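Local structure of AtxE2 (Asticcacaulis excentricus, 5TXE) at residues R222-I227 with G563-G568; L284-G289 with D337-V342; I413-D418 with E504-D509; R471-Y476 with N492-W497. The protein hydrolyses the isopeptide bond of the lasso peptides astexin-2 and astexin-3, recognising their threaded shape and turning them into linear peptides. The protein carries 1 engineered substitution. All coordinates share one frame; numbering follows the deposited sequence.

Contact 1 (R222-I227 with G563-G568); sequences RVLEPI and GPRISG
Arg565 sets its CG anti to the backbone N (chi1 165°) and then bends at the next two bonds, which carries its guanidinium back toward Leu224; Ile566, on the same helix, extends its CG1 branch (chi2 165°) so that CD1 points at Arg222. Two loose pairs follow. The CD2 methyl of Leu224 lies 4.4 Å from NH1 of Arg565, and NH2 of Arg222 lies 4.3 Å from CD1 of Ile566, in both cases at an oblique approach to the guanidinium. Both guanidinium groups are engaged elsewhere: NH1 of Arg565 hydrogen-bonds the backbone O of Trp116, and Arg222 forms a cation-pi pair with Tyr118. Ile566 and Arg222 both rest on His214. Helix 563-570 belongs to the hydrolase domain, and residues 222-227 to a loop of the beta-propeller, between strands 183-188 and 230-235 of one blade. Ile566 also packs on the backbone of the bound astexin-3 variant, close to Trp116 and Asn562, both important for activity. With methyl groups set against guanidinium groups and no hydrogen bond across, residues 222-227 and 563-568 meet by van der Waals contact alone beside the peptide site.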
# COMPACT_ATOMS: atom_id res chain seq x y z
N ARG A 222 -21.20 14.51 1.58
CA ARG A 222 -20.99 13.19 0.99
C ARG A 222 -22.27 12.36 1.13
O ARG A 222 -23.11 12.62 2.01
CB ARG A 222 -19.85 12.49 1.73
CG ARG A 222 -18.63 13.36 1.75
CD ARG A 222 -17.21 12.87 1.40
NE ARG A 222 -16.58 12.00 2.38
CZ ARG A 222 -15.25 11.84 2.60
NH1 ARG A 222 -14.29 12.58 2.02
NH2 ARG A 222 -14.88 10.93 3.49
N VAL A 223 -22.36 11.34 0.31
CA VAL A 223 -23.44 10.40 0.38
C VAL A 223 -23.18 9.46 1.54
O VAL A 223 -22.11 8.85 1.64
CB VAL A 223 -23.48 9.54 -0.90
CG1 VAL A 223 -24.51 8.43 -0.77
CG2 VAL A 223 -23.74 10.41 -2.15
N LEU A 224 -24.18 9.31 2.39
CA LEU A 224 -24.14 8.37 3.54
C LEU A 224 -24.62 6.98 3.14
O LEU A 224 -25.58 6.84 2.38
CB LEU A 224 -25.05 8.88 4.65
CG LEU A 224 -24.68 10.29 5.14
CD1 LEU A 224 -25.73 10.83 6.13
CD2 LEU A 224 -23.28 10.29 5.77
N GLU A 225 -24.02 5.95 3.72
CA GLU A 225 -24.65 4.63 3.77
C GLU A 225 -26.03 4.73 4.44
O GLU A 225 -26.23 5.61 5.26
CB GLU A 225 -23.73 3.71 4.57
CG GLU A 225 -22.50 3.27 3.81
CD GLU A 225 -22.85 2.44 2.58
OE1 GLU A 225 -24.02 1.97 2.45
OE2 GLU A 225 -21.96 2.22 1.74
N PRO A 226 -27.00 3.85 4.16
CA PRO A 226 -26.81 2.63 3.36
C PRO A 226 -27.12 2.94 1.91
O PRO A 226 -28.09 3.62 1.61
CB PRO A 226 -27.90 1.70 3.92
CG PRO A 226 -29.03 2.64 4.28
CD PRO A 226 -28.37 3.96 4.71
N ILE A 227 -26.31 2.42 1.02
CA ILE A 227 -26.62 2.49 -0.39
C ILE A 227 -26.48 1.05 -0.89
O ILE A 227 -25.42 0.45 -0.76
CB ILE A 227 -25.58 3.32 -1.16
CG1 ILE A 227 -25.64 4.79 -0.78
CG2 ILE A 227 -25.77 3.18 -2.67
CD1 ILE A 227 -26.94 5.51 -1.08
N GLY A 563 -14.25 17.10 9.97
CA GLY A 563 -15.69 17.21 10.17
C GLY A 563 -16.17 16.33 11.31
O GLY A 563 -15.43 15.45 11.78
N PRO A 564 -17.43 16.49 11.69
CA PRO A 564 -17.81 15.92 13.00
C PRO A 564 -17.94 14.43 13.05
O PRO A 564 -17.73 13.82 14.10
CB PRO A 564 -19.15 16.59 13.31
CG PRO A 564 -19.46 17.45 12.14
CD PRO A 564 -18.28 17.60 11.27
N ARG A 565 -18.21 13.81 11.91
CA ARG A 565 -18.36 12.36 11.85
C ARG A 565 -17.04 11.62 12.06
O ARG A 565 -16.92 10.78 12.96
CB ARG A 565 -18.96 11.99 10.54
CG ARG A 565 -18.92 10.55 10.09
CD ARG A 565 -19.53 9.62 11.09
NE ARG A 565 -20.96 9.80 11.17
CZ ARG A 565 -21.84 9.26 10.33
NH1 ARG A 565 -21.43 8.54 9.30
NH2 ARG A 565 -23.13 9.48 10.52
N ILE A 566 -16.04 11.90 11.23
CA ILE A 566 -14.78 11.26 11.39
C ILE A 566 -14.07 11.70 12.68
O ILE A 566 -13.45 10.86 13.33
CB ILE A 566 -13.88 11.44 10.17
CG1 ILE A 566 -14.43 10.58 9.02
CG2 ILE A 566 -12.46 10.96 10.44
CD1 ILE A 566 -13.85 10.97 7.66
N SER A 567 -14.17 12.99 13.01
CA SER A 567 -13.61 13.48 14.24
C SER A 567 -14.10 12.67 15.46
O SER A 567 -13.32 12.24 16.31
CB SER A 567 -13.92 14.96 14.44
OG SER A 567 -13.53 15.35 15.74
N GLY A 568 -15.41 12.50 15.54
CA GLY A 568 -16.04 11.71 16.60
C GLY A 568 -15.60 10.24 16.59
O GLY A 568 -15.31 9.68 17.64

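Contact 2 (L284-G289 with D337-V342); sequences LVARRG and DALKPV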
# COMPACT_ATOMS: atom_id res chain seq x y z
N LEU A 284 -3.59 -23.93 12.05
CA LEU A 284 -4.25 -24.82 11.14
C LEU A 284 -5.07 -25.91 11.84
O LEU A 284 -4.56 -26.60 12.74
CB LEU A 284 -3.21 -25.54 10.34
CG LEU A 284 -3.78 -26.42 9.24
CD1 LEU A 284 -4.48 -25.58 8.19
CD2 LEU A 284 -2.64 -27.17 8.60
N VAL A 285 -6.32 -26.06 11.42
CA VAL A 285 -7.21 -27.14 11.92
C VAL A 285 -7.79 -27.96 10.76
O VAL A 285 -8.00 -27.46 9.65
CB VAL A 285 -8.35 -26.68 12.85
CG1 VAL A 285 -7.90 -25.58 13.81
CG2 VAL A 285 -9.55 -26.21 12.07
N ALA A 286 -7.99 -29.25 11.02
CA ALA A 286 -8.54 -30.18 10.06
C ALA A 286 -9.82 -30.86 10.62
O ALA A 286 -9.81 -31.34 11.77
CB ALA A 286 -7.50 -31.22 9.72
N ARG A 287 -10.89 -30.84 9.83
CA ARG A 287 -12.15 -31.52 10.13
C ARG A 287 -12.44 -32.55 9.03
O ARG A 287 -12.45 -32.18 7.86
CB ARG A 287 -13.30 -30.52 10.19
CG ARG A 287 -13.19 -29.44 11.25
CD ARG A 287 -14.30 -28.38 11.09
NE ARG A 287 -15.62 -29.00 10.99
CZ ARG A 287 -16.45 -29.26 12.01
NH1 ARG A 287 -16.13 -28.95 13.27
NH2 ARG A 287 -17.63 -29.84 11.74
N ARG A 288 -12.60 -33.83 9.37
CA ARG A 288 -13.07 -34.82 8.38
C ARG A 288 -14.61 -34.77 8.41
O ARG A 288 -15.22 -35.15 9.38
CB ARG A 288 -12.52 -36.21 8.72
CG ARG A 288 -13.15 -37.38 7.94
CD ARG A 288 -12.28 -38.66 7.94
NE ARG A 288 -11.14 -38.54 7.01
CZ ARG A 288 -11.12 -38.96 5.74
NH1 ARG A 288 -12.16 -39.60 5.19
NH2 ARG A 288 -10.03 -38.76 5.01
N GLY A 289 -15.24 -34.34 7.32
CA GLY A 289 -16.68 -34.18 7.25
C GLY A 289 -17.19 -33.36 8.43
O GLY A 289 -16.73 -32.24 8.66
N ASP A 337 -3.16 -36.51 4.72
CA ASP A 337 -3.43 -37.57 5.71
C ASP A 337 -3.12 -37.15 7.15
O ASP A 337 -3.80 -37.55 8.08
CB ASP A 337 -2.59 -38.81 5.37
CG ASP A 337 -3.14 -39.58 4.15
OD1 ASP A 337 -4.31 -39.32 3.76
OD2 ASP A 337 -2.41 -40.45 3.61
N ALA A 338 -2.06 -36.37 7.33
CA ALA A 338 -1.53 -36.06 8.64
C ALA A 338 -1.37 -34.55 8.81
O ALA A 338 -1.86 -33.76 7.99
CB ALA A 338 -0.19 -36.77 8.81
N LEU A 339 -0.68 -34.16 9.88
CA LEU A 339 -0.38 -32.76 10.20
C LEU A 339 1.12 -32.52 10.41
O LEU A 339 1.55 -32.07 11.48
CB LEU A 339 -1.15 -32.33 11.42
CG LEU A 339 -2.65 -32.37 11.14
CD1 LEU A 339 -3.42 -32.14 12.42
CD2 LEU A 339 -3.06 -31.32 10.11
N LYS A 340 1.88 -32.84 9.36
CA LYS A 340 3.33 -32.72 9.33
C LYS A 340 3.80 -31.85 8.15
O LYS A 340 4.30 -32.38 7.17
CB LYS A 340 3.96 -34.13 9.15
CG LYS A 340 4.20 -34.96 10.41
CD LYS A 340 4.17 -34.22 11.75
CE LYS A 340 4.84 -35.05 12.84
NZ LYS A 340 4.71 -34.41 14.17
N PRO A 341 3.68 -30.53 8.25
CA PRO A 341 4.13 -29.68 7.15
C PRO A 341 5.62 -29.64 6.99
O PRO A 341 6.33 -29.68 7.96
CB PRO A 341 3.59 -28.31 7.50
CG PRO A 341 3.25 -28.37 8.93
CD PRO A 341 2.99 -29.79 9.31
N VAL A 342 6.08 -29.63 5.75
CA VAL A 342 7.48 -29.50 5.41
C VAL A 342 7.73 -28.23 4.58
O VAL A 342 7.03 -27.97 3.59
CB VAL A 342 7.94 -30.72 4.61
CG1 VAL A 342 9.41 -30.59 4.22
CG2 VAL A 342 7.71 -31.98 5.44
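The backbone of Leu284 hydrogen-bonds to Cys296 and to Cys301, the two halves of a disulfide, and its side chain extends from there to Leu339. The meeting is between methyl ends: CD2 of Leu284 lies 4.4 Å from CD2 of Leu339. That same CD2 of Leu339 also reaches CB of Ala286, at 4.5 Å, so one branch of Leu339 spans two residues that point to the same side of strand 283-288. Val285, between them, faces away and packs on Ser269 and Ser271. With CG swung opposite the backbone N (chi1 -174°), the branched end of Leu284 is aimed at the loop. Strand 283-288 is the third strand of one four-stranded antiparallel sheet, and residues 337-342 link the third and fourth strands of the next; successive sheets of this kind are the blades of the beta-propeller characteristic of prolyl oligopeptidase relatives, and here a loop of one blade rests against a strand of its neighbour. Met334 touches both leucines, while Ile304 and Met307 of strand 304-310 also touch Leu284. Toward the more exposed side, Lys340 forms a salt bridge with Glu298.

Contact 3 (I413-D418 with E504-D509); sequences IEVFSD and EDLIDD
Val415 and Ser417 both turn toward Leu506, whereas the flat ring of Phe416 between them points the other way and stacks with the ring of His468. The alternation is that of a beta strand with one side given to a helix. A single methyl of Leu506 does the touching: CD1 comes within 3.8 Å of OG of Ser417 and 4.5 Å of CG1 of Val415. The Ser417 hydroxyl sits beside its own backbone N (chi1 -71°), where OG reaches the O of Phe416 at 2.6 Å. This bond comes in steeply, with a C=O...donor angle of 100° and the donor tilted 30° from the carbonyl plane. OG also receives the backbone N-H of His468, so the buried hydroxyl is satisfied while its flank lies against an apolar methyl. Without the hydroxyl, as with an alanine here, the N-H of His468 would probably lose this acceptor and a small gap would open beside CD1 of Leu506. Leu506 rests as well on Leu465 and Phe467 of strand 463-467 and on Leu407 of strand 401-408. Helix 494-512 is thereby laid over three adjoining strands at the antiparallel end of the alpha/beta-hydrolase sheet, with strand 414-421 in the middle of the three.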
# COMPACT_ATOMS: atom_id res chain seq x y z
N ILE A 413 11.67 -5.95 21.29
CA ILE A 413 10.91 -6.36 20.10
C ILE A 413 11.85 -6.55 18.96
O ILE A 413 12.76 -5.77 18.77
CB ILE A 413 9.82 -5.34 19.77
CG1 ILE A 413 8.76 -5.36 20.87
CG2 ILE A 413 9.21 -5.61 18.41
CD1 ILE A 413 8.00 -4.07 21.01
N GLU A 414 11.65 -7.62 18.22
CA GLU A 414 12.47 -7.92 17.06
C GLU A 414 12.18 -6.92 15.94
O GLU A 414 11.04 -6.66 15.63
CB GLU A 414 12.19 -9.34 16.54
CG GLU A 414 12.51 -10.43 17.57
CD GLU A 414 12.18 -11.85 17.13
OE1 GLU A 414 11.77 -12.10 15.97
OE2 GLU A 414 12.42 -12.73 17.95
N VAL A 415 13.23 -6.40 15.33
CA VAL A 415 13.12 -5.42 14.29
C VAL A 415 13.93 -5.85 13.08
O VAL A 415 15.04 -6.35 13.24
CB VAL A 415 13.72 -4.12 14.77
CG1 VAL A 415 13.74 -3.08 13.64
CG2 VAL A 415 12.94 -3.61 15.96
N PHE A 416 13.39 -5.69 11.87
CA PHE A 416 14.28 -5.68 10.71
C PHE A 416 14.15 -4.36 9.95
O PHE A 416 13.16 -3.62 10.13
CB PHE A 416 14.06 -6.91 9.83
CG PHE A 416 12.91 -6.79 8.85
CD1 PHE A 416 11.63 -7.18 9.20
CD2 PHE A 416 13.13 -6.34 7.55
CE1 PHE A 416 10.58 -7.13 8.28
CE2 PHE A 416 12.10 -6.24 6.63
CZ PHE A 416 10.81 -6.65 6.99
N SER A 417 15.17 -4.07 9.15
CA SER A 417 15.13 -2.99 8.18
C SER A 417 16.20 -3.23 7.16
O SER A 417 17.01 -4.11 7.35
CB SER A 417 15.37 -1.67 8.89
OG SER A 417 14.25 -1.33 9.68
N ASP A 418 16.20 -2.49 6.05
CA ASP A 418 17.19 -2.65 5.00
C ASP A 418 18.09 -1.44 4.91
O ASP A 418 17.62 -0.33 4.97
CB ASP A 418 16.51 -2.96 3.66
CG ASP A 418 15.91 -4.41 3.62
OD1 ASP A 418 16.66 -5.40 3.88
OD2 ASP A 418 14.68 -4.57 3.35
N GLU A 504 16.12 5.45 16.63
CA GLU A 504 17.32 5.84 17.36
C GLU A 504 18.25 4.61 17.57
O GLU A 504 19.45 4.74 17.37
CB GLU A 504 16.97 6.53 18.65
CG GLU A 504 16.33 7.92 18.45
CD GLU A 504 15.80 8.55 19.74
OE1 GLU A 504 15.79 7.87 20.81
OE2 GLU A 504 15.42 9.75 19.72
N ASP A 505 17.71 3.43 17.84
CA ASP A 505 18.53 2.20 17.93
C ASP A 505 19.20 1.90 16.60
O ASP A 505 20.39 1.63 16.56
CB ASP A 505 17.68 1.00 18.35
CG ASP A 505 17.08 1.16 19.75
OD1 ASP A 505 17.66 1.91 20.55
OD2 ASP A 505 16.02 0.55 20.07
N LEU A 506 18.46 1.99 15.50
CA LEU A 506 19.05 1.71 14.21
C LEU A 506 20.14 2.71 13.86
O LEU A 506 21.17 2.34 13.27
CB LEU A 506 18.02 1.66 13.09
CG LEU A 506 17.07 0.51 13.24
CD1 LEU A 506 15.77 0.73 12.44
CD2 LEU A 506 17.79 -0.76 12.76
N ILE A 507 19.89 3.96 14.16
CA ILE A 507 20.85 4.99 13.84
C ILE A 507 22.11 4.71 14.67
O ILE A 507 23.22 4.79 14.15
CB ILE A 507 20.29 6.40 14.16
CG1 ILE A 507 19.16 6.75 13.17
CG2 ILE A 507 21.35 7.45 14.08
CD1 ILE A 507 18.42 8.01 13.57
N ASP A 508 21.93 4.47 15.96
CA ASP A 508 23.08 4.18 16.84
C ASP A 508 23.87 2.99 16.35
O ASP A 508 25.08 3.02 16.37
CB ASP A 508 22.64 3.92 18.28
CG ASP A 508 22.15 5.18 19.00
OD1 ASP A 508 22.43 6.31 18.52
OD2 ASP A 508 21.47 5.05 20.04
N ASP A 509 23.19 1.96 15.88
CA ASP A 509 23.89 0.82 15.31
C ASP A 509 24.77 1.24 14.15
O ASP A 509 25.93 0.86 14.06
CB ASP A 509 22.86 -0.24 14.85
CG ASP A 509 23.51 -1.52 14.28
OD1 ASP A 509 23.96 -2.36 15.07
OD2 ASP A 509 23.53 -1.72 13.05

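Contact 4 (R471-Y476 with N492-W497); sequences RSEASY and NWRNRW
Asn495 reaches Ser472 with its whole side chain. Its CB faces CB of Ser472, its CG comes nearer to that same carbon, and its OD1 approaches it most closely, at 3.2 Å. ND2, on the other branch of the amide, stays at 3.8 Å from CB of Ser472. A chi1 of -164° swings the amide off the helix and across to the loop. At the tip OD1 accepts a hydrogen bond from a water at 2.6 Å, and this water in turn accepts the backbone N-H of Glu473 at 3.0 Å; Asn498 ND2 adds a weak bond to OD1. On the loop side, OG of Ser472 accepts from the backbone N of Ser475 in an ST motif and also hydrogen-bonds Glu489 of helix 482-490, so the serine is held by its own turn and by that helix. Shortening Asn495 to an alanine is likely to leave the bridging water without its acceptor and the N-H of Glu473 less firmly tied to the helix. Nearby, OE1 of Glu473 faces the edge of the Arg494 guanidinium, 4.4 Å from NH2, too far for a salt bridge. The first turn of helix 494-512 thus meets this loop of the hydrolase domain through one bridging water and close van der Waals contact, with only a distant charge attraction at the more exposed side.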
# COMPACT_ATOMS: atom_id res chain seq x y z
N ARG A 471 6.45 -4.22 15.29
CA ARG A 471 5.29 -4.52 16.12
C ARG A 471 5.20 -3.67 17.38
O ARG A 471 6.24 -3.27 17.98
CB ARG A 471 5.27 -6.01 16.47
CG ARG A 471 4.79 -6.86 15.30
CD ARG A 471 4.52 -8.31 15.68
NE ARG A 471 3.48 -8.46 16.71
CZ ARG A 471 3.21 -9.60 17.36
NH1 ARG A 471 3.88 -10.71 17.08
NH2 ARG A 471 2.27 -9.63 18.29
N SER A 472 3.96 -3.34 17.76
CA SER A 472 3.78 -2.58 18.98
C SER A 472 3.74 -3.54 20.19
O SER A 472 3.43 -4.70 20.02
CB SER A 472 2.48 -1.81 18.95
OG SER A 472 1.40 -2.71 18.93
N GLU A 473 4.02 -3.01 21.37
CA GLU A 473 3.85 -3.78 22.63
C GLU A 473 2.41 -4.28 22.76
O GLU A 473 2.17 -5.42 23.14
CB GLU A 473 4.23 -2.90 23.83
CG GLU A 473 5.70 -2.42 23.78
CD GLU A 473 6.11 -1.41 24.86
OE1 GLU A 473 5.96 -1.75 26.06
OE2 GLU A 473 6.61 -0.29 24.52
N ALA A 474 1.45 -3.41 22.43
CA ALA A 474 0.03 -3.74 22.52
C ALA A 474 -0.34 -4.93 21.66
O ALA A 474 -1.27 -5.66 21.98
CB ALA A 474 -0.83 -2.56 22.11
N SER A 475 0.34 -5.11 20.54
CA SER A 475 0.04 -6.25 19.67
C SER A 475 0.43 -7.60 20.33
O SER A 475 -0.00 -8.64 19.86
CB SER A 475 0.76 -6.11 18.34
OG SER A 475 2.17 -6.28 18.53
N TYR A 476 1.23 -7.55 21.40
CA TYR A 476 1.57 -8.73 22.21
C TYR A 476 0.62 -8.99 23.41
O TYR A 476 0.88 -9.91 24.20
CB TYR A 476 3.02 -8.61 22.74
CG TYR A 476 4.04 -8.78 21.64
CD1 TYR A 476 4.32 -10.04 21.14
CD2 TYR A 476 4.69 -7.69 21.07
CE1 TYR A 476 5.21 -10.22 20.12
CE2 TYR A 476 5.60 -7.86 20.06
CZ TYR A 476 5.85 -9.13 19.58
OH TYR A 476 6.74 -9.35 18.56
N ASN A 492 -0.86 8.12 25.65
CA ASN A 492 0.44 8.75 25.97
C ASN A 492 1.48 8.59 24.87
O ASN A 492 2.70 8.61 25.12
CB ASN A 492 0.95 8.21 27.32
CG ASN A 492 0.08 8.69 28.48
OD1 ASN A 492 -0.11 9.89 28.65
ND2 ASN A 492 -0.52 7.75 29.20
N TRP A 493 0.98 8.37 23.65
CA TRP A 493 1.83 8.14 22.52
C TRP A 493 2.85 7.01 22.75
O TRP A 493 3.95 7.04 22.25
CB TRP A 493 2.56 9.43 22.17
CG TRP A 493 1.61 10.56 21.71
CD1 TRP A 493 1.16 11.63 22.44
CD2 TRP A 493 1.03 10.69 20.41
NE1 TRP A 493 0.36 12.42 21.66
CE2 TRP A 493 0.26 11.85 20.42
CE3 TRP A 493 1.12 9.95 19.24
CZ2 TRP A 493 -0.42 12.28 19.31
CZ3 TRP A 493 0.43 10.38 18.13
CH2 TRP A 493 -0.32 11.53 18.18
N ARG A 494 2.46 5.98 23.48
CA ARG A 494 3.39 4.91 23.85
C ARG A 494 3.99 4.26 22.62
O ARG A 494 5.19 4.14 22.53
CB ARG A 494 2.71 3.86 24.79
CG ARG A 494 2.62 4.32 26.27
CD ARG A 494 1.68 3.46 27.19
NE ARG A 494 2.25 2.11 27.32
CZ ARG A 494 2.12 1.29 28.37
NH1 ARG A 494 1.43 1.63 29.45
NH2 ARG A 494 2.71 0.10 28.33
N ASN A 495 3.18 3.89 21.62
CA ASN A 495 3.76 3.26 20.45
C ASN A 495 4.60 4.21 19.59
O ASN A 495 5.57 3.79 18.98
CB ASN A 495 2.71 2.56 19.58
CG ASN A 495 3.37 1.59 18.58
OD1 ASN A 495 4.28 0.84 18.94
ND2 ASN A 495 2.93 1.62 17.34
N ARG A 496 4.26 5.49 19.56
CA ARG A 496 5.05 6.39 18.80
C ARG A 496 6.41 6.48 19.38
O ARG A 496 7.40 6.61 18.63
CB ARG A 496 4.44 7.79 18.81
CG ARG A 496 4.50 8.46 17.48
CD ARG A 496 3.39 7.79 16.71
NE ARG A 496 3.77 7.43 15.42
CZ ARG A 496 2.97 6.82 14.57
NH1 ARG A 496 1.73 6.52 14.90
NH2 ARG A 496 3.41 6.55 13.37
N TRP A 497 6.50 6.47 20.72
CA TRP A 497 7.85 6.40 21.36
C TRP A 497 8.60 5.12 21.02
O TRP A 497 9.80 5.12 20.83
CB TRP A 497 7.74 6.51 22.86
CG TRP A 497 7.59 7.87 23.37
CD1 TRP A 497 6.47 8.45 23.98
CD2 TRP A 497 8.61 8.85 23.40
NE1 TRP A 497 6.77 9.73 24.37
CE2 TRP A 497 8.08 9.99 24.02
CE3 TRP A 497 9.93 8.86 22.96
CZ2 TRP A 497 8.82 11.13 24.18
CZ3 TRP A 497 10.67 10.00 23.14
CH2 TRP A 497 10.11 11.12 23.74
O HOH W 1 4.59 -0.09 21.33

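Along the chain contact 1 encloses all the others: contact 2 closes before contact 3 opens, and contact 4 is nested inside contact 3. Contact 2 lies within the propeller, about 33 Å from contact 1 and 20 Å from contact 3 between nearest atoms. Contacts 3 and 4 share helix 494-512, with centres about 16 Å apart, and touch through CD1 of Ile413, 3.6 Å from O of Arg471. Their common helix leads on to strand 521-525, which ends just before the nucleophile position, occupied here by the engineered Ala527. Contact 1 joins the propeller to the hydrolase domain beside the bound peptide, whereas the other three each lie within one of the two.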